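Local coordinates for peptide ABC transporter, peptide-binding protein (Thermus thermophilus, PDB 2D5W) that probably captures oligopeptides for an ABC transport system and is bound here to a pentapeptide, at residues R17-D22 with K216-G221; L194-P199 with R204-Y209. All coordinates share one frame; numbering follows the deposited sequence.

Contact 1: residues R17-D22 with K216-G221; sequences RVLAGD and KRWVPG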
ATOM      1  N   ARG A  17      -9.043  -1.698   8.978  1.00  8.19           N
ATOM      2  CA  ARG A  17      -9.119  -2.333  10.289  1.00  8.69           C
ATOM      3  C   ARG A  17      -9.179  -1.243  11.364  1.00  8.06           C
ATOM      4  O   ARG A  17      -9.859  -1.397  12.378  1.00  9.36           O
ATOM      5  CB  ARG A  17      -7.909  -3.240  10.508  1.00 10.23           C
ATOM      6  CG  ARG A  17      -7.868  -3.932  11.874  1.00  9.95           C
ATOM      7  CD  ARG A  17      -9.173  -4.654  12.208  1.00 10.83           C
ATOM      8  NE  ARG A  17      -9.109  -5.365  13.488  1.00 12.54           N
ATOM      9  CZ  ARG A  17      -8.543  -6.555  13.660  1.00 13.43           C
ATOM     10  NH1 ARG A  17      -8.531  -7.116  14.863  1.00 15.07           N
ATOM     11  NH2 ARG A  17      -8.000  -7.193  12.633  1.00 14.19           N
ATOM     12  N   VAL A  18      -8.446  -0.157  11.129  1.00  7.61           N
ATOM     13  CA  VAL A  18      -8.410   1.009  12.013  1.00  8.70           C
ATOM     14  C   VAL A  18      -8.407   2.229  11.097  1.00  8.74           C
ATOM     15  O   VAL A  18      -8.164   2.097   9.892  1.00  9.11           O
ATOM     16  CB  VAL A  18      -7.150   1.037  12.928  1.00  9.21           C
ATOM     17  CG1 VAL A  18      -7.209  -0.108  13.922  1.00 11.08           C
ATOM     18  CG2 VAL A  18      -5.885   0.965  12.094  1.00 10.79           C
ATOM     19  N   LEU A  19      -8.657   3.410  11.656  1.00  8.76           N
ATOM     20  CA  LEU A  19      -8.732   4.608  10.836  1.00  8.97           C
ATOM     21  C   LEU A  19      -8.338   5.881  11.574  1.00  9.34           C
ATOM     22  O   LEU A  19      -8.513   5.983  12.790  1.00  9.34           O
ATOM     23  CB  LEU A  19     -10.169   4.765  10.328  1.00 10.93           C
ATOM     24  CG  LEU A  19     -10.513   5.851   9.309  1.00 10.43           C
ATOM     25  CD1 LEU A  19     -10.008   5.434   7.938  1.00 12.59           C
ATOM     26  CD2 LEU A  19     -12.025   6.062   9.269  1.00 13.57           C
ATOM     27  N   ALA A  20      -7.795   6.834  10.820  1.00  9.51           N
ATOM     28  CA  ALA A  20      -7.431   8.160  11.318  1.00  9.61           C
ATOM     29  C   ALA A  20      -6.289   8.324  12.316  1.00  9.44           C
ATOM     30  O   ALA A  20      -5.341   9.062  12.046  1.00 10.36           O
ATOM     31  CB  ALA A  20      -8.691   8.845  11.865  1.00 11.18           C
ATOM     32  N   GLY A  21      -6.386   7.670  13.468  1.00 10.08           N
ATOM     33  CA  GLY A  21      -5.356   7.804  14.488  1.00  9.50           C
ATOM     34  C   GLY A  21      -4.057   7.059  14.246  1.00  9.48           C
ATOM     35  O   GLY A  21      -3.031   7.390  14.842  1.00 10.10           O
ATOM     36  N   ASP A  22      -4.101   6.056  13.376  1.00  8.91           N
ATOM     37  CA  ASP A  22      -2.933   5.232  13.036  1.00  8.40           C
ATOM     38  C   ASP A  22      -2.176   5.974  11.932  1.00  8.41           C
ATOM     39  O   ASP A  22      -1.946   5.438  10.844  1.00  9.41           O
ATOM     40  CB  ASP A  22      -3.450   3.868  12.551  1.00 10.01           C
ATOM     41  CG  ASP A  22      -2.348   2.898  12.173  1.00 10.83           C
ATOM     42  OD1 ASP A  22      -1.307   2.848  12.858  1.00 11.83           O
ATOM     43  OD2 ASP A  22      -2.552   2.153  11.191  1.00 11.64           O
ATOM     44  N   LYS A 216     -18.394  11.267  10.160  1.00  9.49           N
ATOM     45  CA  LYS A 216     -19.725  11.396  10.746  1.00  9.85           C
ATOM     46  C   LYS A 216     -19.864  10.146  11.620  1.00  9.95           C
ATOM     47  O   LYS A 216     -20.036  10.246  12.833  1.00 11.51           O
ATOM     48  CB  LYS A 216     -20.810  11.419   9.667  1.00 11.41           C
ATOM     49  CG  LYS A 216     -22.231  11.449  10.217  1.00 15.73           C
ATOM     50  CD  LYS A 216     -22.477  12.681  11.068  1.00 20.22           C
ATOM     51  CE  LYS A 216     -23.906  12.709  11.583  1.00 22.76           C
ATOM     52  NZ  LYS A 216     -24.888  12.684  10.463  1.00 25.02           N
ATOM     53  N   ARG A 217     -19.767   8.969  11.006  1.00  8.98           N
ATOM     54  CA  ARG A 217     -19.848   7.721  11.757  1.00  8.92           C
ATOM     55  C   ARG A 217     -19.263   6.540  10.996  1.00  8.31           C
ATOM     56  O   ARG A 217     -19.283   6.502   9.762  1.00  9.62           O
ATOM     57  CB  ARG A 217     -21.301   7.400  12.124  1.00 11.23           C
ATOM     58  CG  ARG A 217     -22.191   7.093  10.934  1.00 11.90           C
ATOM     59  CD  ARG A 217     -23.584   6.663  11.378  1.00 18.13           C
ATOM     60  NE  ARG A 217     -24.321   7.738  12.033  1.00 22.16           N
ATOM     61  CZ  ARG A 217     -24.799   8.811  11.409  1.00 24.49           C
ATOM     62  NH1 ARG A 217     -25.458   9.737  12.093  1.00 26.94           N
ATOM     63  NH2 ARG A 217     -24.625   8.957  10.102  1.00 26.99           N
ATOM     64  N   TRP A 218     -18.734   5.582  11.750  1.00  8.37           N
ATOM     65  CA  TRP A 218     -18.186   4.358  11.181  1.00  8.09           C
ATOM     66  C   TRP A 218     -19.077   3.227  11.696  1.00  8.06           C
ATOM     67  O   TRP A 218     -19.179   3.007  12.904  1.00  8.85           O
ATOM     68  CB  TRP A 218     -16.746   4.141  11.652  1.00  8.59           C
ATOM     69  CG  TRP A 218     -16.037   2.932  11.070  1.00  8.27           C
ATOM     70  CD1 TRP A 218     -16.545   1.996  10.207  1.00  9.12           C
ATOM     71  CD2 TRP A 218     -14.684   2.548  11.324  1.00  8.93           C
ATOM     72  NE1 TRP A 218     -15.583   1.054   9.907  1.00  9.52           N
ATOM     73  CE2 TRP A 218     -14.432   1.370  10.580  1.00  8.70           C
ATOM     74  CE3 TRP A 218     -13.656   3.087  12.110  1.00  9.50           C
ATOM     75  CZ2 TRP A 218     -13.194   0.721  10.602  1.00  9.89           C
ATOM     76  CZ3 TRP A 218     -12.426   2.443  12.133  1.00  9.85           C
ATOM     77  CH2 TRP A 218     -12.205   1.271  11.382  1.00 10.42           C
ATOM     78  N   VAL A 219     -19.765   2.556  10.780  1.00  8.29           N
ATOM     79  CA  VAL A 219     -20.620   1.416  11.114  1.00  8.47           C
ATOM     80  C   VAL A 219     -19.711   0.263  10.698  1.00  8.39           C
ATOM     81  O   VAL A 219     -19.723  -0.166   9.543  1.00  7.65           O
ATOM     82  CB  VAL A 219     -21.908   1.418  10.267  1.00  9.02           C
ATOM     83  CG1 VAL A 219     -22.826   0.295  10.723  1.00 10.35           C
ATOM     84  CG2 VAL A 219     -22.611   2.766  10.386  1.00 11.17           C
ATOM     85  N   PRO A 220     -18.913  -0.263  11.641  1.00  8.90           N
ATOM     86  CA  PRO A 220     -17.999  -1.350  11.285  1.00  8.78           C
ATOM     87  C   PRO A 220     -18.618  -2.564  10.632  1.00  8.77           C
ATOM     88  O   PRO A 220     -19.597  -3.123  11.122  1.00  9.85           O
ATOM     89  CB  PRO A 220     -17.297  -1.658  12.604  1.00 10.90           C
ATOM     90  CG  PRO A 220     -18.345  -1.382  13.613  1.00 11.24           C
ATOM     91  CD  PRO A 220     -19.017  -0.118  13.106  1.00  8.94           C
ATOM     92  N   GLY A 221     -18.013  -2.965   9.518  1.00  8.51           N
ATOM     93  CA  GLY A 221     -18.496  -4.096   8.753  1.00 10.01           C
ATOM     94  C   GLY A 221     -19.493  -3.662   7.698  1.00  9.71           C
ATOM     95  O   GLY A 221     -19.891  -4.464   6.853  1.00 12.19           O
TER
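Between L19 and W218 the backbones stay well apart, with L19 CA 9.5 Å from W218 CA, and no hydrogen bond crosses, so the gap is bridged by side chain: W218 supplies 74 of the 134 Å² buried. The direction of its indole follows from two torsions. CG is anti to the backbone N (chi1 -177°), and chi2 of -2° keeps CD1 close to the CA side, which leaves the benzene half to reach across to the loop. There CZ3 meets L19 CB at 3.7 Å, approaching obliquely. The neighbouring corner, CH2, comes 3.7 Å from R17 O, also obliquely, whereas V18 CA sits at the ring edge near its plane, 3.9 Å from CH2. The tryptophan thus probes main-chain atoms of R17 and V18 as much as any side chain. In L19 the CB does the touching; CG, lying beside the carbonyl carbon, carries the branch on to pack against I224, L202 and L40. The polar end of the indole is held separately, as W218 NE1 donates to E15 OE2, an oxygen that also accepts from G221 N; this double use ties the indole to the turn after its strand and probably limits the ring's rotation. K216 and R217 both face E225 in a classic beta bulge just before W218. Strand 213-219 is an outer strand of a mixed five-stranded sheet that also contains strand 7-12, and the tryptophan packs this edge strand to the loop following strand 7-12, within the mixed-sheet architecture of a family 5 solute-binding protein.

Contact 2: residues L194-P199 with R204-Y209; sequences LKFATP and RGAMVY
The carbonyl oxygen A206 O is met by two carbons of the F196 ring: CD1 lies 3.5 Å from A206 O, and CE1 lies 4.0 Å from it. The oxygen sits at the ring edge, near its plane, where the aromatic C-H groups carry slight positive charge; this is a weak electrostatic approach and not a conventional hydrogen bond. The methyl group of A206 points toward the other segment and rests 4.0 Å from K195 O, close to the tightest backbone approach, where F196 CA and A206 CA are 5.4 Å apart. M207 supplies the second half of the contact. Its CG packs 3.3 Å from F196 O, and its SD lies 3.9 Å from F196 CB. The sulfur is 5.2 Å from the F196 ring centroid and 56° off the ring normal, an oblique Met-aromatic contact in which the two side chains cross at about a right angle. The first two torsions of M207 (chi1 -78°, chi2 -66°) bring SD beside F196, and a further bend at chi3 turns CE away from the ring. Cutting M207 back to an alanine removes CG, SD and CE, and would probably leave F196 CB and the flank of its ring without their sulfur neighbour, opening a gap beside F196 and M162, both of which M207 touches. Consistent with the tight return of the chain to F196, G205, with positive phi, is the C-prime residue of a Schellman motif ending helix 199-203, in which A206 N bonds to A201 O. With no hydrogen bond between the segments, the side-chain contact is mostly van der Waals, with weak electrostatic terms from the sulfur and from the carbonyl at the aromatic edge.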
ATOM      1  N   LEU A 194      -4.350   2.972  18.846  1.00  9.85           N
ATOM      2  CA  LEU A 194      -5.678   2.376  18.967  1.00  9.35           C
ATOM      3  C   LEU A 194      -6.673   3.238  19.740  1.00 10.85           C
ATOM      4  O   LEU A 194      -7.870   3.199  19.462  1.00 11.32           O
ATOM      5  CB  LEU A 194      -5.585   0.984  19.599  1.00 11.18           C
ATOM      6  CG  LEU A 194      -4.955  -0.081  18.695  1.00 10.72           C
ATOM      7  CD1 LEU A 194      -4.746  -1.367  19.476  1.00 14.09           C
ATOM      8  CD2 LEU A 194      -5.848  -0.324  17.481  1.00 13.63           C
ATOM      9  N   LYS A 195      -6.193   4.015  20.705  1.00 10.61           N
ATOM     10  CA  LYS A 195      -7.087   4.882  21.468  1.00 11.04           C
ATOM     11  C   LYS A 195      -7.748   5.921  20.565  1.00 11.30           C
ATOM     12  O   LYS A 195      -8.792   6.480  20.903  1.00 12.51           O
ATOM     13  CB  LYS A 195      -6.319   5.595  22.585  1.00 13.83           C
ATOM     14  CG  LYS A 195      -6.028   4.723  23.792  1.00 18.35           C
ATOM     15  CD  LYS A 195      -5.382   5.528  24.907  1.00 20.14           C
ATOM     16  CE  LYS A 195      -5.135   4.662  26.132  1.00 21.91           C
ATOM     17  NZ  LYS A 195      -4.270   3.488  25.819  1.00 22.48           N
ATOM     18  N   PHE A 196      -7.139   6.166  19.412  1.00  9.46           N
ATOM     19  CA  PHE A 196      -7.638   7.158  18.462  1.00  9.14           C
ATOM     20  C   PHE A 196      -7.979   6.561  17.098  1.00  9.17           C
ATOM     21  O   PHE A 196      -8.102   7.305  16.122  1.00 10.75           O
ATOM     22  CB  PHE A 196      -6.566   8.229  18.236  1.00 10.09           C
ATOM     23  CG  PHE A 196      -6.135   8.947  19.481  1.00  9.54           C
ATOM     24  CD1 PHE A 196      -6.816  10.077  19.918  1.00  9.86           C
ATOM     25  CD2 PHE A 196      -5.035   8.501  20.210  1.00 10.35           C
ATOM     26  CE1 PHE A 196      -6.407  10.758  21.064  1.00 10.61           C
ATOM     27  CE2 PHE A 196      -4.619   9.176  21.358  1.00 10.50           C
ATOM     28  CZ  PHE A 196      -5.305  10.305  21.784  1.00 11.32           C
ATOM     29  N   ALA A 197      -8.158   5.245  17.010  1.00  8.75           N
ATOM     30  CA  ALA A 197      -8.386   4.659  15.693  1.00  8.09           C
ATOM     31  C   ALA A 197      -9.412   3.551  15.545  1.00  8.72           C
ATOM     32  O   ALA A 197      -9.551   3.001  14.453  1.00  9.26           O
ATOM     33  CB  ALA A 197      -7.042   4.188  15.126  1.00  9.67           C
ATOM     34  N   THR A 198     -10.130   3.215  16.611  1.00  8.81           N
ATOM     35  CA  THR A 198     -11.143   2.165  16.527  1.00  9.81           C
ATOM     36  C   THR A 198     -12.505   2.801  16.275  1.00 10.03           C
ATOM     37  O   THR A 198     -12.701   3.988  16.527  1.00 10.52           O
ATOM     38  CB  THR A 198     -11.225   1.348  17.821  1.00  9.78           C
ATOM     39  OG1 THR A 198     -11.580   2.218  18.902  1.00 12.46           O
ATOM     40  CG2 THR A 198      -9.890   0.674  18.116  1.00 10.45           C
ATOM     41  N   PRO A 199     -13.477   2.014  15.788  1.00  9.75           N
ATOM     42  CA  PRO A 199     -14.815   2.550  15.512  1.00  9.80           C
ATOM     43  C   PRO A 199     -15.480   3.285  16.676  1.00  9.94           C
ATOM     44  O   PRO A 199     -15.941   4.416  16.520  1.00  9.24           O
ATOM     45  CB  PRO A 199     -15.603   1.311  15.089  1.00 10.26           C
ATOM     46  CG  PRO A 199     -14.553   0.449  14.443  1.00  9.95           C
ATOM     47  CD  PRO A 199     -13.386   0.595  15.396  1.00 10.15           C
ATOM     48  N   ARG A 204     -17.115   8.464  18.964  1.00  9.53           N
ATOM     49  CA  ARG A 204     -17.259   9.299  20.151  1.00 11.44           C
ATOM     50  C   ARG A 204     -16.423  10.578  20.030  1.00 11.68           C
ATOM     51  O   ARG A 204     -16.269  11.319  20.999  1.00 14.44           O
ATOM     52  CB  ARG A 204     -16.864   8.503  21.401  1.00 13.03           C
ATOM     53  CG  ARG A 204     -17.926   7.492  21.845  1.00 15.61           C
ATOM     54  CD  ARG A 204     -17.320   6.273  22.538  1.00 19.49           C
ATOM     55  NE  ARG A 204     -16.609   6.576  23.778  1.00 21.38           N
ATOM     56  CZ  ARG A 204     -17.194   6.857  24.938  1.00 22.41           C
ATOM     57  NH1 ARG A 204     -16.450   7.115  26.007  1.00 22.00           N
ATOM     58  NH2 ARG A 204     -18.517   6.876  25.036  1.00 23.40           N
ATOM     59  N   GLY A 205     -15.877  10.821  18.838  1.00 10.48           N
ATOM     60  CA  GLY A 205     -15.103  12.029  18.588  1.00 10.89           C
ATOM     61  C   GLY A 205     -13.637  12.044  18.975  1.00 10.46           C
ATOM     62  O   GLY A 205     -13.082  13.109  19.252  1.00 11.23           O
ATOM     63  N   ALA A 206     -12.989  10.886  18.957  1.00 10.08           N
ATOM     64  CA  ALA A 206     -11.582  10.798  19.343  1.00  9.90           C
ATOM     65  C   ALA A 206     -10.616  11.573  18.453  1.00 10.14           C
ATOM     66  O   ALA A 206      -9.558  11.997  18.915  1.00 10.36           O
ATOM     67  CB  ALA A 206     -11.153   9.335  19.404  1.00 12.46           C
ATOM     68  N   MET A 207     -10.961  11.753  17.183  1.00  9.48           N
ATOM     69  CA  MET A 207     -10.076  12.460  16.263  1.00  9.19           C
ATOM     70  C   MET A 207     -10.696  13.693  15.622  1.00  8.92           C
ATOM     71  O   MET A 207     -11.906  13.920  15.707  1.00  9.34           O
ATOM     72  CB  MET A 207      -9.619  11.511  15.147  1.00 10.10           C
ATOM     73  CG  MET A 207      -8.525  10.531  15.545  1.00  9.44           C
ATOM     74  SD  MET A 207      -6.958  11.361  15.928  1.00 10.85           S
ATOM     75  CE  MET A 207      -6.345  11.716  14.261  1.00 11.90           C
ATOM     76  N   VAL A 208      -9.831  14.500  15.006  1.00  8.73           N
ATOM     77  CA  VAL A 208     -10.253  15.671  14.250  1.00  9.09           C
ATOM     78  C   VAL A 208      -9.656  15.469  12.861  1.00  8.52           C
ATOM     79  O   VAL A 208      -8.722  14.671  12.694  1.00  9.81           O
ATOM     80  CB  VAL A 208      -9.798  17.007  14.874  1.00  9.40           C
ATOM     81  CG1 VAL A 208     -10.520  17.214  16.206  1.00 10.41           C
ATOM     82  CG2 VAL A 208      -8.296  17.037  15.043  1.00 11.53           C
ATOM     83  N   TYR A 209     -10.177  16.202  11.885  1.00  9.14           N
ATOM     84  CA  TYR A 209      -9.816  16.011  10.489  1.00  8.80           C
ATOM     85  C   TYR A 209      -9.348  17.257   9.758  1.00  8.40           C
ATOM     86  O   TYR A 209      -9.849  18.348  10.000  1.00  9.33           O
ATOM     87  CB  TYR A 209     -11.042  15.393   9.814  1.00  8.87           C
ATOM     88  CG  TYR A 209     -11.518  14.174  10.581  1.00  8.12           C
ATOM     89  CD1 TYR A 209     -10.919  12.934  10.377  1.00  8.10           C
ATOM     90  CD2 TYR A 209     -12.472  14.279  11.601  1.00  8.39           C
ATOM     91  CE1 TYR A 209     -11.238  11.836  11.157  1.00  9.03           C
ATOM     92  CE2 TYR A 209     -12.798  13.175  12.398  1.00  8.75           C
ATOM     93  CZ  TYR A 209     -12.169  11.956  12.166  1.00  7.93           C
ATOM     94  OH  TYR A 209     -12.447  10.853  12.942  1.00  9.11           O
TER

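Overall arrangement
Contact 2 belongs to the chain between the two segments of contact 1, and their centres are 8 Å apart on the same side of the protein's centre. They join directly. L19 N lies 3.0 Å from A197 O, a probable hydrogen bond tying loop 17-22 to loop 194-199, and V18 CB packs on that same oxygen at 3.5 Å. Two further touches widen the junction: M207 CE reaches A20 O at 3.6 Å, and W218 CE3 meets P199 CG at 3.6 Å. The short helix 199-203 links the two sites, since its L202 packs against L19 and W218 in one and M207 in the other.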